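Extracellular solute-binding protein, family 1 (Bifidobacterium longum subsp. infantis ATCC 15697, PDB 3QUF) probably captures an extracellular solute, perhaps a sugar, and hands it to a membrane transporter, as other members of the bacterial solute-binding protein 1 family do. Local coordinates at residues Glu382-Gln386 and Asp399-Leu404; Phe226-Glu230 and Gln387-Val391; Ala195-Gly199 and Lys220-Val225. All coordinates share one frame; numbering follows the deposited sequence.

Interaction 1: Glu382-Gln386 and Asp399-Leu404; sequences EGIAQ and DAAKAL
Gln-386 lays its side-chain amide across the methyl of Ala-403, with the amide carbon CD of Gln-386 3.6 Å from CB of Ala-403; the methyl is about equally close to CD, OE1 and NE2, and this is the tight part of the contact. The bend in the Gln-386 chain at chi2 (-52°) turns the amide along the groove between the helices, placing OE1 of Gln-386 3.7 Å from CA of Ala-400 and NE2 beside Glu-382. On the inner side, Leu-404 sends CD2 against the backbone of Gly-383, 3.9 Å from the Gly-383 N, and past CG of Glu-382. The other flank is wetter. There the Glu-382 carboxylate takes a weak, bent hydrogen bond from NE2 of Gln-386 (2.7 Å to OE2 of Glu-382, N-H...O angle 121°). A water donates to O of Ala-403 at 2.8 Å and, in a longer bond of 3.3 Å, to OE2 of Glu-382, a polar link between helices that no direct hydrogen bond joins. Ile-395, in the connecting loop, packs on Gln-386 and Ala-400. With the axes of the two short segments 9.9 Å apart and 164° between their directions, this is an antiparallel helical hairpin, formed by consecutive helices near the C-terminus.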
loop_
_atom_site.group_PDB
_atom_site.type_symbol
_atom_site.label_atom_id
_atom_site.label_comp_id
_atom_site.label_asym_id
_atom_site.label_seq_id
_atom_site.Cartn_x
_atom_site.Cartn_y
_atom_site.Cartn_z
ATOM N N GLU A 382 12.669 -9.346 8.529
ATOM C CA GLU A 382 12.823 -9.301 9.979
ATOM C C GLU A 382 11.457 -9.105 10.660
ATOM O O GLU A 382 11.159 -9.756 11.683
ATOM C CB GLU A 382 13.801 -8.181 10.390
ATOM C CG GLU A 382 14.176 -8.175 11.873
ATOM C CD GLU A 382 14.858 -9.463 12.391
ATOM O OE1 GLU A 382 15.386 -10.267 11.592
ATOM O OE2 GLU A 382 14.900 -9.659 13.629
ATOM N N GLY A 383 10.625 -8.241 10.098
ATOM C CA GLY A 383 9.318 -7.974 10.673
ATOM C C GLY A 383 8.414 -9.195 10.624
ATOM O O GLY A 383 7.682 -9.461 11.574
ATOM N N ILE A 384 8.485 -9.937 9.508
ATOM C CA ILE A 384 7.753 -11.205 9.372
ATOM C C ILE A 384 8.211 -12.190 10.433
ATOM O O ILE A 384 7.387 -12.804 11.136
ATOM C CB ILE A 384 7.907 -11.813 7.952
ATOM C CG1 ILE A 384 7.212 -10.943 6.905
ATOM C CG2 ILE A 384 7.364 -13.259 7.923
ATOM C CD1 ILE A 384 7.643 -11.255 5.411
ATOM N N ALA A 385 9.527 -12.357 10.585
ATOM C CA ALA A 385 10.068 -13.253 11.614
ATOM C C ALA A 385 9.583 -12.866 13.012
ATOM O O ALA A 385 9.118 -13.715 13.762
ATOM C CB ALA A 385 11.609 -13.257 11.538
ATOM N N GLN A 386 9.597 -11.569 13.332
ATOM C CA GLN A 386 9.220 -11.137 14.674
ATOM C C GLN A 386 7.726 -11.307 14.910
ATOM O O GLN A 386 7.313 -11.723 15.999
ATOM C CB GLN A 386 9.616 -9.680 14.924
ATOM C CG GLN A 386 11.112 -9.392 14.843
ATOM C CD GLN A 386 11.926 -10.304 15.696
ATOM O OE1 GLN A 386 11.625 -10.504 16.865
ATOM N NE2 GLN A 386 12.971 -10.861 15.132
ATOM N N ASP A 399 10.722 -7.027 22.908
ATOM C CA ASP A 399 11.799 -7.780 22.237
ATOM C C ASP A 399 11.687 -7.685 20.718
ATOM O O ASP A 399 12.697 -7.546 20.030
ATOM C CB ASP A 399 11.788 -9.271 22.607
ATOM C CG ASP A 399 12.158 -9.546 24.076
ATOM O OD1 ASP A 399 12.982 -8.788 24.681
ATOM O OD2 ASP A 399 11.620 -10.563 24.609
ATOM N N ALA A 400 10.474 -7.813 20.193
ATOM C CA ALA A 400 10.249 -7.675 18.750
ATOM C C ALA A 400 10.672 -6.299 18.265
ATOM O O ALA A 400 11.366 -6.173 17.252
ATOM C CB ALA A 400 8.785 -7.913 18.406
ATOM N N ALA A 401 10.268 -5.257 18.989
ATOM C CA ALA A 401 10.644 -3.904 18.613
ATOM C C ALA A 401 12.159 -3.680 18.692
ATOM O O ALA A 401 12.732 -3.044 17.812
ATOM C CB ALA A 401 9.879 -2.873 19.446
ATOM N N LYS A 402 12.800 -4.238 19.717
ATOM C CA LYS A 402 14.248 -4.101 19.874
ATOM C C LYS A 402 14.962 -4.791 18.712
ATOM O O LYS A 402 15.984 -4.281 18.223
ATOM C CB LYS A 402 14.726 -4.672 21.212
ATOM C CG LYS A 402 14.301 -3.834 22.443
ATOM C CD LYS A 402 14.725 -4.495 23.764
ATOM C CE LYS A 402 14.901 -3.465 24.875
ATOM N NZ LYS A 402 15.333 -4.098 26.179
ATOM N N ALA A 403 14.434 -5.937 18.263
ATOM C CA ALA A 403 15.032 -6.631 17.105
ATOM C C ALA A 403 14.954 -5.810 15.817
ATOM O O ALA A 403 15.899 -5.755 15.031
ATOM C CB ALA A 403 14.412 -7.996 16.906
ATOM N N LEU A 404 13.819 -5.153 15.600
ATOM C CA LEU A 404 13.677 -4.247 14.477
ATOM C C LEU A 404 14.662 -3.065 14.562
ATOM O O LEU A 404 15.271 -2.722 13.575
ATOM C CB LEU A 404 12.239 -3.753 14.347
ATOM C CG LEU A 404 11.225 -4.801 13.843
ATOM C CD1 LEU A 404 9.820 -4.244 13.906
ATOM C CD2 LEU A 404 11.539 -5.246 12.423
HETATM O O HOH W 1 17.485 -7.981 14.713
#

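Interaction 2: Phe226-Glu230 and Gln387-Val391; sequences FKRWE and QQKIV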
loop_
_atom_site.group_PDB
_atom_site.type_symbol
_atom_site.label_atom_id
_atom_site.label_comp_id
_atom_site.label_asym_id
_atom_site.label_seq_id
_atom_site.Cartn_x
_atom_site.Cartn_y
_atom_site.Cartn_z
ATOM N N PHE A 226 2.691 -3.446 19.109
ATOM C CA PHE A 226 2.942 -4.864 19.267
ATOM C C PHE A 226 2.252 -5.382 20.545
ATOM O O PHE A 226 1.775 -6.502 20.562
ATOM C CB PHE A 226 4.425 -5.163 19.382
ATOM C CG PHE A 226 5.176 -5.313 18.058
ATOM C CD1 PHE A 226 4.711 -6.131 17.042
ATOM C CD2 PHE A 226 6.394 -4.682 17.883
ATOM C CE1 PHE A 226 5.453 -6.289 15.843
ATOM C CE2 PHE A 226 7.132 -4.844 16.719
ATOM C CZ PHE A 226 6.655 -5.651 15.701
ATOM N N LYS A 227 2.231 -4.580 21.603
ATOM C CA LYS A 227 1.598 -4.999 22.867
ATOM C C LYS A 227 0.115 -5.274 22.665
ATOM O O LYS A 227 -0.428 -6.253 23.198
ATOM C CB LYS A 227 1.767 -3.956 23.977
ATOM C CG LYS A 227 3.150 -3.856 24.595
ATOM C CD LYS A 227 3.087 -3.078 25.948
ATOM C CE LYS A 227 4.475 -2.705 26.525
ATOM N NZ LYS A 227 5.476 -3.805 26.509
ATOM N N ARG A 228 -0.559 -4.390 21.932
ATOM C CA ARG A 228 -1.979 -4.553 21.696
ATOM C C ARG A 228 -2.227 -5.683 20.708
ATOM O O ARG A 228 -3.159 -6.482 20.867
ATOM C CB ARG A 228 -2.604 -3.245 21.232
ATOM C CG ARG A 228 -2.480 -2.121 22.255
ATOM C CD ARG A 228 -3.068 -2.533 23.638
ATOM N NE ARG A 228 -4.449 -3.007 23.507
ATOM C CZ ARG A 228 -5.007 -4.010 24.197
ATOM N NH1 ARG A 228 -4.316 -4.702 25.071
ATOM N NH2 ARG A 228 -6.281 -4.344 23.979
ATOM N N TRP A 229 -1.358 -5.793 19.718
ATOM C CA TRP A 229 -1.442 -6.911 18.767
ATOM C C TRP A 229 -1.165 -8.245 19.491
ATOM O O TRP A 229 -1.898 -9.207 19.277
ATOM C CB TRP A 229 -0.467 -6.678 17.584
ATOM C CG TRP A 229 -0.800 -7.404 16.327
ATOM C CD1 TRP A 229 -1.821 -7.159 15.497
ATOM C CD2 TRP A 229 -0.078 -8.506 15.763
ATOM N NE1 TRP A 229 -1.790 -8.026 14.423
ATOM C CE2 TRP A 229 -0.718 -8.850 14.557
ATOM C CE3 TRP A 229 1.066 -9.205 16.138
ATOM C CZ2 TRP A 229 -0.290 -9.887 13.748
ATOM C CZ3 TRP A 229 1.507 -10.221 15.318
ATOM C CH2 TRP A 229 0.819 -10.563 14.142
ATOM N N GLU A 230 -0.154 -8.292 20.363
ATOM C CA GLU A 230 0.169 -9.493 21.161
ATOM C C GLU A 230 -1.053 -9.882 22.028
ATOM O O GLU A 230 -1.367 -11.070 22.195
ATOM C CB GLU A 230 1.419 -9.252 22.035
ATOM C CG GLU A 230 1.850 -10.446 22.911
ATOM C CD GLU A 230 3.007 -10.123 23.872
ATOM O OE1 GLU A 230 3.392 -8.939 24.000
ATOM O OE2 GLU A 230 3.529 -11.054 24.523
ATOM N N GLN A 387 6.896 -11.006 13.903
ATOM C CA GLN A 387 5.458 -11.072 14.127
ATOM C C GLN A 387 5.036 -12.518 14.384
ATOM O O GLN A 387 4.165 -12.806 15.233
ATOM C CB GLN A 387 4.680 -10.429 12.982
ATOM C CG GLN A 387 4.553 -11.223 11.746
ATOM C CD GLN A 387 4.074 -10.361 10.562
ATOM O OE1 GLN A 387 3.844 -9.156 10.707
ATOM N NE2 GLN A 387 3.957 -10.991 9.375
ATOM N N GLN A 388 5.658 -13.448 13.654
ATOM C CA GLN A 388 5.369 -14.853 13.872
ATOM C C GLN A 388 5.762 -15.295 15.310
ATOM O O GLN A 388 5.005 -16.003 15.987
ATOM C CB GLN A 388 6.047 -15.706 12.800
ATOM C CG GLN A 388 5.513 -15.555 11.378
ATOM C CD GLN A 388 6.378 -16.257 10.340
ATOM O OE1 GLN A 388 7.310 -16.962 10.701
ATOM N NE2 GLN A 388 6.076 -16.080 9.058
ATOM N N LYS A 389 6.922 -14.848 15.790
ATOM C CA LYS A 389 7.360 -15.169 17.154
ATOM C C LYS A 389 6.434 -14.570 18.213
ATOM O O LYS A 389 6.214 -15.161 19.256
ATOM C CB LYS A 389 8.788 -14.688 17.401
ATOM C CG LYS A 389 9.791 -15.458 16.596
ATOM C CD LYS A 389 11.262 -14.976 16.785
ATOM C CE LYS A 389 12.115 -15.441 15.597
ATOM N NZ LYS A 389 13.463 -14.785 15.454
ATOM N N ILE A 390 5.898 -13.380 17.953
ATOM C CA ILE A 390 4.927 -12.796 18.891
ATOM C C ILE A 390 3.683 -13.653 18.951
ATOM O O ILE A 390 3.192 -13.973 20.057
ATOM C CB ILE A 390 4.501 -11.386 18.511
ATOM C CG1 ILE A 390 5.621 -10.395 18.755
ATOM C CG2 ILE A 390 3.195 -10.977 19.286
ATOM C CD1 ILE A 390 5.386 -9.072 18.073
ATOM N N VAL A 391 3.169 -14.051 17.787
ATOM C CA VAL A 391 1.917 -14.822 17.740
ATOM C C VAL A 391 2.109 -16.138 18.491
ATOM O O VAL A 391 1.229 -16.558 19.259
ATOM C CB VAL A 391 1.441 -15.071 16.310
ATOM C CG1 VAL A 391 0.248 -16.045 16.288
ATOM C CG2 VAL A 391 1.040 -13.733 15.657
#
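Ile-390 is central to this contact, pointing from helix 376-391 at helix 223-234. CG2 of Ile-390 rests 3.7 Å from CB of Glu-230 and a little farther from the indole of Trp-229, while CD1, at the end of the other branch, is directed at the Phe-226 ring in a modelled approach too short to be reliable. The outer ring of the Trp-229 indole reaches Val-391 and, one turn earlier, Gln-387: CH2 of Trp-229 lies 3.5 Å from CG2 of Val-391, and CZ3 of Trp-229 meets CB of Gln-387 at 3.9 Å. The carbonyl O of Gln-387 approaches the same ring at its edge and near its plane, 3.7 Å from CZ3 of Trp-229. With CG of Trp-229 swung opposite its own backbone N (chi1 -157°), the indole extends across to the other helix. A second shell then fixes these groups. NE1 of Trp-229 is hydrogen-bonded to OG of Ser-189, and Phe-190 stacks on Phe-226 and meets Trp-229 edge-to-face. Both ends of the Gln-387 amide are engaged by backbone, OE1 by the N of Ala-187 and NE2 by the carbonyls of Phe-182 and Gln-185. The short segments cross at -46°, and helix 397-408 adds Ala-400 against both Phe-226 and Ile-390, while helix 188-199 supplies Ser-189 and Phe-190 beside the aromatic pair.

Interaction 3: Ala195-Gly199 and Lys220-Val225; sequences ASYYG and KDWTPV
Tyr-197 reaches from helix 188-199 to the bend between helices 218-221 and 223-234, and each part of its side chain has a partner there. CB of Tyr-197 begins the contact, 3.6 Å from CG2 of Val-225. A chi1 of 168° swings CG of Tyr-197 opposite its own backbone N, which carries the ring across to the bend. The same methyl sits over one face of the ring in a CH-pi contact, CG2 of Val-225 being 4.0 Å from the Tyr-197 ring centroid. Farther out, CE1 of Tyr-197 packs 3.7 Å from CG of Pro-224, whereas CE2 of Tyr-197 lies 3.4 Å from the carbonyl O of Asp-221, a buried oxygen with no hydrogen-bond partner in the model that lies over the ring face. At the tip, OH of Tyr-197 donates a 2.7 Å hydrogen bond to the anti lone pair of OD1 of Asp-221, with the carboxylate plane turned 62° from the ring. The other carboxylate oxygen of Asp-221, OD2, is gripped by OG of Ser-216 and by a water, which also donates to OH of Tyr-198 at 2.8 Å. Asp-208 holds that hydroxyl and NE1 of Trp-222 through OD1, setting the OH of Tyr-198 at the indole edge. Thus a tyrosine near the C-terminal end of helix 188-199 packs over the break between helices 218-221 and 223-234, within the solute-binding protein fold.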
loop_
_atom_site.group_PDB
_atom_site.type_symbol
_atom_site.label_atom_id
_atom_site.label_comp_id
_atom_site.label_asym_id
_atom_site.label_seq_id
_atom_site.Cartn_x
_atom_site.Cartn_y
_atom_site.Cartn_z
ATOM N N ALA A 195 -1.233 2.189 11.981
ATOM C CA ALA A 195 -1.677 3.369 11.256
ATOM C C ALA A 195 -2.560 4.197 12.199
ATOM O O ALA A 195 -2.423 5.410 12.283
ATOM C CB ALA A 195 -2.432 2.989 9.994
ATOM N N SER A 196 -3.417 3.515 12.937
ATOM C CA SER A 196 -4.291 4.191 13.907
ATOM C C SER A 196 -3.509 4.797 15.039
ATOM O O SER A 196 -3.786 5.928 15.459
ATOM C CB SER A 196 -5.307 3.206 14.428
ATOM O OG SER A 196 -6.135 3.742 15.466
ATOM N N TYR A 197 -2.562 4.048 15.592
ATOM C CA TYR A 197 -1.674 4.571 16.631
ATOM C C TYR A 197 -1.103 5.916 16.276
ATOM O O TYR A 197 -1.090 6.816 17.107
ATOM C CB TYR A 197 -0.537 3.565 16.949
ATOM C CG TYR A 197 0.591 4.098 17.785
ATOM C CD1 TYR A 197 0.520 4.082 19.173
ATOM C CD2 TYR A 197 1.744 4.581 17.192
ATOM C CE1 TYR A 197 1.546 4.552 19.934
ATOM C CE2 TYR A 197 2.807 5.047 17.976
ATOM C CZ TYR A 197 2.678 5.025 19.348
ATOM O OH TYR A 197 3.718 5.501 20.121
ATOM N N TYR A 198 -0.654 6.057 15.036
ATOM C CA TYR A 198 -0.110 7.296 14.553
ATOM C C TYR A 198 -1.178 8.312 14.175
ATOM O O TYR A 198 -1.059 9.517 14.505
ATOM C CB TYR A 198 0.765 7.009 13.333
ATOM C CG TYR A 198 2.090 6.335 13.573
ATOM C CD1 TYR A 198 2.993 6.828 14.525
ATOM C CD2 TYR A 198 2.486 5.266 12.783
ATOM C CE1 TYR A 198 4.247 6.274 14.682
ATOM C CE2 TYR A 198 3.759 4.710 12.943
ATOM C CZ TYR A 198 4.642 5.236 13.863
ATOM O OH TYR A 198 5.917 4.695 14.009
ATOM N N GLY A 199 -2.225 7.855 13.491
ATOM C CA GLY A 199 -3.241 8.749 12.963
ATOM C C GLY A 199 -4.007 9.415 14.094
ATOM O O GLY A 199 -4.402 10.589 13.978
ATOM N N LYS A 220 10.401 2.742 20.783
ATOM C CA LYS A 220 9.470 3.770 21.302
ATOM C C LYS A 220 8.059 3.602 20.742
ATOM O O LYS A 220 7.067 3.628 21.489
ATOM C CB LYS A 220 9.973 5.185 21.017
ATOM C CG LYS A 220 11.170 5.632 21.893
ATOM C CD LYS A 220 11.679 7.031 21.448
ATOM C CE LYS A 220 13.190 7.289 21.740
ATOM N NZ LYS A 220 13.870 8.150 20.663
ATOM N N ASP A 221 7.964 3.442 19.421
ATOM C CA ASP A 221 6.651 3.576 18.754
ATOM C C ASP A 221 5.967 2.294 18.352
ATOM O O ASP A 221 4.739 2.245 18.342
ATOM C CB ASP A 221 6.760 4.518 17.568
ATOM C CG ASP A 221 6.753 5.976 17.989
ATOM O OD1 ASP A 221 5.981 6.371 18.923
ATOM O OD2 ASP A 221 7.536 6.706 17.380
ATOM N N TRP A 222 6.714 1.263 17.979
ATOM C CA TRP A 222 6.080 0.022 17.600
ATOM C C TRP A 222 5.764 -0.849 18.810
ATOM O O TRP A 222 4.827 -1.623 18.752
ATOM C CB TRP A 222 6.906 -0.772 16.597
ATOM C CG TRP A 222 6.826 -0.244 15.169
ATOM C CD1 TRP A 222 6.732 1.070 14.770
ATOM C CD2 TRP A 222 6.813 -1.018 13.957
ATOM N NE1 TRP A 222 6.704 1.144 13.401
ATOM C CE2 TRP A 222 6.762 -0.118 12.878
ATOM C CE3 TRP A 222 6.878 -2.379 13.686
ATOM C CZ2 TRP A 222 6.739 -0.541 11.537
ATOM C CZ3 TRP A 222 6.877 -2.806 12.349
ATOM C CH2 TRP A 222 6.800 -1.877 11.295
ATOM N N THR A 223 6.544 -0.714 19.891
ATOM C CA THR A 223 6.284 -1.535 21.101
ATOM C C THR A 223 4.846 -1.509 21.565
ATOM O O THR A 223 4.255 -2.561 21.756
ATOM C CB THR A 223 7.210 -1.181 22.272
ATOM O OG1 THR A 223 8.554 -1.369 21.853
ATOM C CG2 THR A 223 6.919 -2.072 23.458
ATOM N N PRO A 224 4.258 -0.309 21.732
ATOM C CA PRO A 224 2.868 -0.266 22.215
ATOM C C PRO A 224 1.863 -0.892 21.268
ATOM O O PRO A 224 0.834 -1.399 21.699
ATOM C CB PRO A 224 2.575 1.221 22.367
ATOM C CG PRO A 224 3.615 1.941 21.595
ATOM C CD PRO A 224 4.839 1.033 21.560
ATOM N N VAL A 225 2.182 -0.871 19.984
ATOM C CA VAL A 225 1.314 -1.472 18.983
ATOM C C VAL A 225 1.465 -2.971 19.009
ATOM O O VAL A 225 0.472 -3.702 19.025
ATOM C CB VAL A 225 1.554 -0.866 17.579
ATOM C CG1 VAL A 225 0.523 -1.427 16.530
ATOM C CG2 VAL A 225 1.465 0.654 17.652
HETATM O O HOH W 2 7.648 6.769 14.656
#

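In the fold
All three contacts lie on the same side of the chain's centre and are linked in a chain: helix 376-391 serves interactions 1 and 2, and helix 223-234 serves interactions 2 and 3. Interaction 2 is the buried one, almost wholly apolar across its interface. Interactions 1 and 3 are only partly buried, and each adds water-mediated polar links, although a direct hydrogen bond crosses interaction 3 alone. Ala-400 and Leu-404 of interaction 1 touch Phe-226 of interaction 2, and Leu-404 also packs on Trp-222 of interaction 3. Interactions 1 and 3 join near neighbours in sequence, whereas interaction 2 brings helix 376-391 against a helix more than 150 residues earlier.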